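Local coordinates for uracil-dna glycosylase (Deinococcus radiodurans, PDB 4UQM), which belongs to the uracil-DNA glycosylase superfamily, folds around a four-stranded parallel beta-sheet flanked by helices, and is modelled here together with nucleotides, at residues K76-P84 and L182-K190; L94-V104 and K126-A134. The protein carries 1 engineered substitution. All coordinates share one frame; numbering follows the deposited sequence.

Contact 1 (K76-P84 and L182-K190); sequences KVLILGQDP and LWGSYARKK. With nucleotides of chain B.
The amide oxygen of Q82 is held by two partners: a water that donates to OE1 at 2.7 Å, and O3 of a glycerol. The same water accepts a hydrogen from Y186 N and donates to OP2 of DT11 of chain B, so it links the loop after strand 77-81 to the start of helix 185-188 and to the nucleotide. OP2 also takes a nearly straight bond from S185 N at 2.8 Å (175°), and the first turn of the short helix would probably favour the negative phosphate there. With CG anti to the backbone N (chi1 176°) and the chain extended, Q82 runs beside Y186 in the same direction, its amide plane almost perpendicular to the ring; its NE2 bonds D83 OD1 from above the carboxylate plane.

Behind this end strands 77-81 and 179-183 run parallel, with L80 bridging L182. W183 N donates to L80 O at 2.9 Å. A187 CB lies 3.3 Å from L80 O, where the helix turns back over the strand end. L80 CD2 is pressed against K190 CG at 3.3 Å, tighter than usual for carbons, while the K190 ammonium reaches a salt bridge with D165. I79 CG2 meets W183 CZ3 at 3.6 Å, and F215 packs edge-to-face with the indole. Across the sheet the strands follow in the order 138-142, 77-81, 179-183, 200-204, and L78 and K190 both rest on I168 of helix 160-172.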
# COMPACT_ATOMS: atom_id res chain seq x y z
N LYS A 76 -7.01 3.69 -9.19
CA LYS A 76 -7.04 5.11 -9.33
C LYS A 76 -6.23 5.87 -8.31
O LYS A 76 -5.86 7.03 -8.58
CB LYS A 76 -8.46 5.61 -9.45
CG LYS A 76 -9.32 5.47 -8.28
CD LYS A 76 -10.75 5.93 -8.71
CE LYS A 76 -11.65 6.23 -7.55
NZ LYS A 76 -12.97 6.57 -8.16
N VAL A 77 -5.97 5.24 -7.16
CA VAL A 77 -5.11 5.83 -6.13
C VAL A 77 -4.16 4.76 -5.66
O VAL A 77 -4.58 3.60 -5.49
CB VAL A 77 -5.93 6.34 -4.92
CG1 VAL A 77 -5.01 6.90 -3.82
CG2 VAL A 77 -6.97 7.38 -5.36
N LEU A 78 -2.88 5.08 -5.57
CA LEU A 78 -1.91 4.14 -5.06
C LEU A 78 -1.34 4.75 -3.79
O LEU A 78 -0.71 5.76 -3.85
CB LEU A 78 -0.82 3.84 -6.10
CG LEU A 78 0.16 2.72 -5.75
CD1 LEU A 78 0.85 2.21 -6.99
CD2 LEU A 78 1.21 3.18 -4.72
N ILE A 79 -1.63 4.13 -2.66
CA ILE A 79 -1.08 4.50 -1.36
C ILE A 79 0.15 3.65 -1.13
O ILE A 79 0.08 2.43 -1.22
CB ILE A 79 -2.08 4.37 -0.19
CG1 ILE A 79 -3.13 5.46 -0.35
CG2 ILE A 79 -1.44 4.41 1.19
CD1 ILE A 79 -4.25 5.42 0.64
N LEU A 80 1.29 4.27 -0.82
CA LEU A 80 2.52 3.54 -0.58
C LEU A 80 3.11 3.91 0.77
O LEU A 80 3.50 5.06 0.99
CB LEU A 80 3.53 3.84 -1.69
CG LEU A 80 4.78 2.95 -1.74
CD1 LEU A 80 4.42 1.52 -2.00
CD2 LEU A 80 5.81 3.41 -2.70
N GLY A 81 3.06 2.94 1.69
CA GLY A 81 3.77 3.05 2.97
C GLY A 81 5.15 2.43 2.91
O GLY A 81 5.73 2.21 1.83
N GLN A 82 5.70 2.25 4.11
CA GLN A 82 7.05 1.76 4.26
C GLN A 82 7.17 0.23 4.18
O GLN A 82 7.84 -0.33 3.29
CB GLN A 82 7.63 2.33 5.57
CG GLN A 82 9.03 1.82 5.90
CD GLN A 82 9.55 2.34 7.21
OE1 GLN A 82 9.95 3.50 7.29
NE2 GLN A 82 9.57 1.49 8.22
N ASP A 83 6.55 -0.42 5.15
CA ASP A 83 6.61 -1.87 5.26
C ASP A 83 5.46 -2.28 6.16
O ASP A 83 4.77 -1.43 6.76
CB ASP A 83 8.00 -2.37 5.76
CG ASP A 83 8.32 -2.06 7.20
OD1 ASP A 83 8.00 -0.99 7.74
OD2 ASP A 83 8.91 -2.96 7.87
N PRO A 84 5.13 -3.57 6.23
CA PRO A 84 3.93 -3.96 6.95
C PRO A 84 4.00 -3.72 8.43
O PRO A 84 5.10 -3.67 9.04
CB PRO A 84 3.80 -5.46 6.67
CG PRO A 84 4.60 -5.68 5.43
CD PRO A 84 5.75 -4.71 5.55
N LEU A 182 2.62 8.98 -1.42
CA LEU A 182 3.88 8.37 -0.95
C LEU A 182 4.05 8.81 0.49
O LEU A 182 4.33 10.00 0.76
CB LEU A 182 5.03 8.83 -1.85
CG LEU A 182 4.80 8.60 -3.36
CD1 LEU A 182 6.03 9.07 -4.14
CD2 LEU A 182 4.46 7.15 -3.67
N TRP A 183 3.90 7.86 1.41
CA TRP A 183 4.01 8.13 2.83
C TRP A 183 5.30 7.59 3.40
O TRP A 183 5.43 6.37 3.60
CB TRP A 183 2.84 7.47 3.60
CG TRP A 183 1.53 8.29 3.43
CD1 TRP A 183 1.40 9.61 3.08
CD2 TRP A 183 0.21 7.81 3.68
NE1 TRP A 183 0.06 9.98 3.10
CE2 TRP A 183 -0.68 8.88 3.46
CE3 TRP A 183 -0.31 6.58 4.07
CZ2 TRP A 183 -2.07 8.70 3.64
CZ3 TRP A 183 -1.66 6.43 4.22
CH2 TRP A 183 -2.51 7.47 3.98
N GLY A 184 6.23 8.49 3.69
CA GLY A 184 7.50 8.17 4.31
C GLY A 184 8.67 8.21 3.35
O GLY A 184 8.53 8.14 2.12
N SER A 185 9.86 8.28 3.95
CA SER A 185 11.06 8.44 3.15
C SER A 185 11.30 7.26 2.20
O SER A 185 11.77 7.44 1.07
CB SER A 185 12.25 8.63 4.06
OG SER A 185 12.10 9.83 4.85
N TYR A 186 11.04 6.05 2.68
CA TYR A 186 11.29 4.87 1.81
C TYR A 186 10.30 4.82 0.63
O TYR A 186 10.73 4.60 -0.53
CB TYR A 186 11.29 3.57 2.64
CG TYR A 186 12.56 3.49 3.48
CD1 TYR A 186 12.64 4.07 4.74
CD2 TYR A 186 13.73 2.94 2.96
CE1 TYR A 186 13.80 4.05 5.45
CE2 TYR A 186 14.91 2.94 3.65
CZ TYR A 186 14.96 3.53 4.89
OH TYR A 186 16.13 3.55 5.61
N ALA A 187 9.03 5.12 0.88
CA ALA A 187 8.07 5.19 -0.20
C ALA A 187 8.43 6.29 -1.20
O ALA A 187 8.25 6.16 -2.42
CB ALA A 187 6.68 5.45 0.34
N ARG A 188 8.89 7.43 -0.68
CA ARG A 188 9.22 8.58 -1.52
C ARG A 188 10.37 8.34 -2.50
O ARG A 188 10.50 9.09 -3.47
CB ARG A 188 9.44 9.79 -0.64
CG ARG A 188 8.10 10.25 -0.06
CD ARG A 188 8.28 11.25 1.06
NE ARG A 188 8.59 12.57 0.60
CZ ARG A 188 8.65 13.64 1.40
NH1 ARG A 188 8.51 13.54 2.72
NH2 ARG A 188 8.89 14.82 0.85
N LYS A 189 11.17 7.30 -2.28
CA LYS A 189 12.21 6.93 -3.26
C LYS A 189 11.61 6.57 -4.63
O LYS A 189 12.32 6.64 -5.63
CB LYS A 189 13.07 5.77 -2.73
CG LYS A 189 13.79 6.05 -1.44
CD LYS A 189 14.82 5.01 -1.04
CE LYS A 189 15.43 5.35 0.31
NZ LYS A 189 15.98 6.70 0.41
N LYS A 190 10.32 6.21 -4.66
CA LYS A 190 9.64 5.84 -5.93
C LYS A 190 9.27 7.07 -6.79
O LYS A 190 8.83 6.92 -7.95
CB LYS A 190 8.34 5.07 -5.69
CG LYS A 190 8.37 3.88 -4.79
CD LYS A 190 9.23 2.83 -5.29
CE LYS A 190 8.94 1.52 -4.56
NZ LYS A 190 10.11 0.66 -4.74
P DT B 11 9.39 8.94 7.61
OP1 DT B 11 8.33 9.76 7.00
OP2 DT B 11 10.12 7.96 6.75
O5' DT B 11 10.50 9.96 8.17
C5' DT B 11 10.07 11.27 8.61
C4' DT B 11 11.33 12.06 8.90
O4' DT B 11 11.96 11.55 10.11
C3' DT B 11 12.38 11.96 7.79
O3' DT B 11 13.13 13.17 7.84
C2' DT B 11 13.39 10.98 8.35
C1' DT B 11 13.31 11.33 9.83
N1 DT B 11 13.86 10.35 10.78
C2 DT B 11 14.54 10.85 11.87
O2 DT B 11 14.60 12.04 12.13
N3 DT B 11 15.09 9.90 12.68
C4 DT B 11 15.04 8.52 12.51
O4 DT B 11 15.56 7.78 13.33
C5 DT B 11 14.33 8.07 11.34
C7 DT B 11 14.22 6.60 11.07
C6 DT B 11 13.78 9.00 10.54
O HOH W 1 9.57 5.51 5.56

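Contact 2 (L94-V104 and K126-A134); sequences LSFSVRPGVRV and KHGYLRSWA. With nucleotides of chain C.
V98 and G128 join two irregular chain segments, one carrying type II beta turns at L94-S97 and R99-V102, the other leading into helix 131-134. V98 N donates to G128 O at 2.9 Å; the bond is straight at the hydrogen (170°) but arrives from well above the carbonyl plane (53°). G128 O also receives a CA-H...O contact from S97 CA at 3.4 Å. S97 also uses its side chain: OG accepts from L130 N at 2.9 Å. The S97 hydroxyl lies opposite its own backbone N about the CA-CB bond (chi1 -172°), which turns it to L130, the N-cap residue whose carbonyl in turn receives W133 N.

Other backbone groups are satisfied through water. G128 N donates to a water at 2.9 Å, and this water donates to R99 O and V102 O; a second water spans V102 O and K126 O, giving V102 O two donors. R99 O, besides its water, closes the second turn by accepting V102 N. Y129 N is taken up by H127 ND1 at 3.0 Å, lying in the imidazole plane, while NE2 of that ring bonds P241 O, consistent with a proton on NE2. F96 O pairs with Y85 OH, and S95 OG with L141 O in the neighbouring sheet strand.

Y129 and L130 share the side-chain packing, L130 CD1 lying against F96 CB and S97. P100 CD makes a CH-pi contact over one face, 4.0 Å from the Y129 ring centroid; R131 N lies above the opposite face, and V98 O sits at the ring edge. V98 CG2 rests against G128 CA at 3.7 Å, and V104 CG2 reaches K126 O at 3.6 Å.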
# COMPACT_ATOMS: atom_id res chain seq x y z
N LEU A 94 -2.91 -5.58 3.04
CA LEU A 94 -3.43 -4.28 2.58
C LEU A 94 -2.82 -3.27 3.54
O LEU A 94 -3.07 -3.32 4.72
CB LEU A 94 -4.96 -4.19 2.71
CG LEU A 94 -5.84 -5.11 1.90
CD1 LEU A 94 -7.29 -4.72 2.14
CD2 LEU A 94 -5.46 -4.98 0.48
N SER A 95 -1.95 -2.40 3.01
CA SER A 95 -1.22 -1.50 3.88
C SER A 95 -2.14 -0.71 4.78
O SER A 95 -3.18 -0.18 4.36
CB SER A 95 -0.28 -0.60 3.11
OG SER A 95 -0.94 0.34 2.27
N PHE A 96 -1.71 -0.60 6.04
CA PHE A 96 -2.40 0.12 7.11
C PHE A 96 -3.64 -0.52 7.68
O PHE A 96 -4.11 -0.09 8.74
CB PHE A 96 -2.68 1.57 6.72
CG PHE A 96 -1.42 2.31 6.32
CD1 PHE A 96 -0.55 2.74 7.34
CD2 PHE A 96 -1.01 2.48 5.02
CE1 PHE A 96 0.65 3.33 7.04
CE2 PHE A 96 0.21 3.09 4.73
CZ PHE A 96 1.06 3.52 5.75
N SER A 97 -4.18 -1.55 7.01
CA SER A 97 -5.44 -2.16 7.42
C SER A 97 -5.23 -3.21 8.53
O SER A 97 -4.21 -3.91 8.58
CB SER A 97 -6.09 -2.84 6.23
OG SER A 97 -7.39 -3.32 6.46
N VAL A 98 -6.22 -3.36 9.38
CA VAL A 98 -6.30 -4.51 10.28
C VAL A 98 -7.67 -5.15 10.14
O VAL A 98 -8.67 -4.49 9.79
CB VAL A 98 -5.97 -4.14 11.75
CG1 VAL A 98 -4.53 -3.70 11.87
CG2 VAL A 98 -6.86 -3.05 12.32
N ARG A 99 -7.71 -6.43 10.49
CA ARG A 99 -8.94 -7.22 10.35
C ARG A 99 -9.99 -6.80 11.36
O ARG A 99 -9.68 -6.22 12.38
CB ARG A 99 -8.64 -8.72 10.43
CG ARG A 99 -7.74 -9.20 9.28
CD ARG A 99 -8.51 -9.29 8.00
NE ARG A 99 -7.75 -9.75 6.82
CZ ARG A 99 -7.39 -11.00 6.53
NH1 ARG A 99 -7.61 -11.99 7.38
NH2 ARG A 99 -6.75 -11.25 5.39
N PRO A 100 -11.28 -7.09 11.05
CA PRO A 100 -12.31 -6.87 12.07
C PRO A 100 -11.93 -7.55 13.40
O PRO A 100 -11.43 -8.70 13.43
CB PRO A 100 -13.59 -7.47 11.43
CG PRO A 100 -13.30 -7.45 9.97
CD PRO A 100 -11.83 -7.69 9.83
N GLY A 101 -12.09 -6.80 14.48
CA GLY A 101 -11.81 -7.26 15.83
C GLY A 101 -10.48 -6.77 16.39
O GLY A 101 -10.27 -6.79 17.59
N VAL A 102 -9.58 -6.35 15.51
CA VAL A 102 -8.23 -5.97 15.87
C VAL A 102 -8.16 -4.49 16.24
O VAL A 102 -8.74 -3.66 15.56
CB VAL A 102 -7.23 -6.32 14.75
CG1 VAL A 102 -5.82 -5.87 15.12
CG2 VAL A 102 -7.26 -7.81 14.44
N ARG A 103 -7.44 -4.18 17.32
CA ARG A 103 -7.23 -2.81 17.75
C ARG A 103 -6.65 -1.97 16.59
O ARG A 103 -5.73 -2.40 15.87
CB ARG A 103 -6.25 -2.76 18.92
CG ARG A 103 -6.01 -1.35 19.51
CD ARG A 103 -4.97 -1.33 20.61
NE ARG A 103 -5.24 -2.35 21.64
CZ ARG A 103 -6.19 -2.34 22.57
NH1 ARG A 103 -7.06 -1.34 22.68
NH2 ARG A 103 -6.27 -3.34 23.45
N VAL A 104 -7.17 -0.77 16.40
CA VAL A 104 -6.65 0.16 15.39
C VAL A 104 -5.24 0.60 15.76
O VAL A 104 -5.05 1.23 16.83
CB VAL A 104 -7.58 1.40 15.25
CG1 VAL A 104 -7.01 2.42 14.27
CG2 VAL A 104 -8.97 0.93 14.78
N LYS A 126 -14.74 2.34 14.66
CA LYS A 126 -14.04 1.63 15.75
C LYS A 126 -13.09 0.55 15.24
O LYS A 126 -12.24 0.07 15.98
CB LYS A 126 -15.09 1.03 16.69
CG LYS A 126 -15.91 2.10 17.40
CD LYS A 126 -15.09 2.95 18.36
CE LYS A 126 -15.88 4.03 19.08
NZ LYS A 126 -16.81 3.46 20.08
N HIS A 127 -13.27 0.13 14.01
CA HIS A 127 -12.43 -0.89 13.38
C HIS A 127 -11.42 -0.27 12.47
O HIS A 127 -11.49 0.94 12.17
CB HIS A 127 -13.34 -1.86 12.58
CG HIS A 127 -13.93 -1.22 11.37
ND1 HIS A 127 -13.23 -1.12 10.19
CD2 HIS A 127 -15.13 -0.65 11.14
CE1 HIS A 127 -13.97 -0.50 9.29
NE2 HIS A 127 -15.11 -0.16 9.86
N GLY A 128 -10.47 -1.11 12.00
CA GLY A 128 -9.43 -0.65 11.10
C GLY A 128 -9.35 -1.35 9.76
O GLY A 128 -8.29 -1.39 9.14
N TYR A 129 -10.48 -1.89 9.28
CA TYR A 129 -10.53 -2.73 8.07
C TYR A 129 -10.80 -1.89 6.85
O TYR A 129 -11.87 -1.26 6.75
CB TYR A 129 -11.61 -3.77 8.27
CG TYR A 129 -11.68 -4.83 7.24
CD1 TYR A 129 -10.62 -5.63 6.93
CD2 TYR A 129 -12.90 -5.09 6.61
CE1 TYR A 129 -10.74 -6.67 5.98
CE2 TYR A 129 -13.04 -6.12 5.72
CZ TYR A 129 -11.96 -6.89 5.38
OH TYR A 129 -12.07 -7.97 4.48
N LEU A 130 -9.84 -1.88 5.92
CA LEU A 130 -9.85 -0.92 4.81
C LEU A 130 -10.21 -1.55 3.47
O LEU A 130 -10.02 -0.93 2.42
CB LEU A 130 -8.50 -0.22 4.74
CG LEU A 130 -8.00 0.42 6.03
CD1 LEU A 130 -6.62 1.03 5.76
CD2 LEU A 130 -8.96 1.47 6.55
N ARG A 131 -10.81 -2.74 3.50
CA ARG A 131 -11.17 -3.44 2.26
C ARG A 131 -12.05 -2.58 1.36
O ARG A 131 -11.94 -2.63 0.12
CB ARG A 131 -11.86 -4.77 2.56
CG ARG A 131 -12.30 -5.54 1.32
CD ARG A 131 -13.07 -6.79 1.66
NE ARG A 131 -14.39 -6.61 2.35
CZ ARG A 131 -15.08 -7.55 3.02
NH1 ARG A 131 -14.63 -8.79 3.14
NH2 ARG A 131 -16.26 -7.24 3.59
N SER A 132 -12.93 -1.79 1.97
CA SER A 132 -13.86 -0.96 1.17
C SER A 132 -13.16 0.15 0.41
O SER A 132 -13.72 0.66 -0.57
CB SER A 132 -15.03 -0.42 2.00
OG SER A 132 -14.55 0.49 2.96
N TRP A 133 -11.95 0.51 0.80
CA TRP A 133 -11.13 1.42 -0.01
C TRP A 133 -10.51 0.67 -1.20
O TRP A 133 -10.52 1.13 -2.33
CB TRP A 133 -9.99 2.05 0.80
CG TRP A 133 -10.39 3.06 1.83
CD1 TRP A 133 -11.63 3.59 2.05
CD2 TRP A 133 -9.53 3.66 2.80
NE1 TRP A 133 -11.58 4.47 3.11
CE2 TRP A 133 -10.29 4.56 3.55
CE3 TRP A 133 -8.16 3.59 3.04
CZ2 TRP A 133 -9.76 5.29 4.60
CZ3 TRP A 133 -7.62 4.37 4.06
CH2 TRP A 133 -8.41 5.21 4.82
N ALA A 134 -10.00 -0.54 -0.92
CA ALA A 134 -9.40 -1.37 -2.00
C ALA A 134 -10.42 -1.66 -3.09
O ALA A 134 -10.11 -1.68 -4.29
CB ALA A 134 -8.87 -2.66 -1.43
P DA C 13 -5.69 2.32 25.44
OP1 DA C 13 -6.83 2.04 24.57
OP2 DA C 13 -5.91 2.93 26.76
O5' DA C 13 -5.05 0.88 25.61
C5' DA C 13 -4.28 0.27 24.58
C4' DA C 13 -3.28 -0.65 25.21
O4' DA C 13 -2.21 0.18 25.72
C3' DA C 13 -3.82 -1.42 26.42
O3' DA C 13 -3.47 -2.81 26.41
C2' DA C 13 -3.29 -0.63 27.61
C1' DA C 13 -1.98 -0.09 27.08
N9 DA C 13 -1.52 1.16 27.70
C8 DA C 13 -2.28 2.28 27.90
N7 DA C 13 -1.62 3.27 28.44
C5 DA C 13 -0.35 2.76 28.63
C6 DA C 13 0.82 3.32 29.17
N6 DA C 13 0.88 4.55 29.66
N1 DA C 13 1.92 2.54 29.21
C2 DA C 13 1.86 1.31 28.71
N3 DA C 13 0.82 0.67 28.18
C4 DA C 13 -0.26 1.47 28.15
O HOH W 2 -10.40 -3.73 13.28
O HOH W 3 -11.04 -2.44 16.57

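How the contacts relate
After the N-terminal helices 25-35, 38-53 and 65-69 the chain enters 76-84, an inner strand of the parallel sheet, then runs through the loop 94-104. Contact 2 closes an excursion of 21 residues, mostly helix 106-118, when 126-134 returns beside that loop. Strand 138-142 and helix 160-172 follow before 182-190 comes back to 76-84, so contact 1 closes a loop of 97 residues and contact 2 is nested within it. Their centres lie about 18 Å apart, yet they touch: F96 CE2 packs 3.6 Å from W183 CE3, and its CZ lies close to G81. Contact 1 joins neighbouring sheet strands; contact 2 ties the loop ahead of helix 106-118 to the approach to helix 131-134, beside strand 138-142.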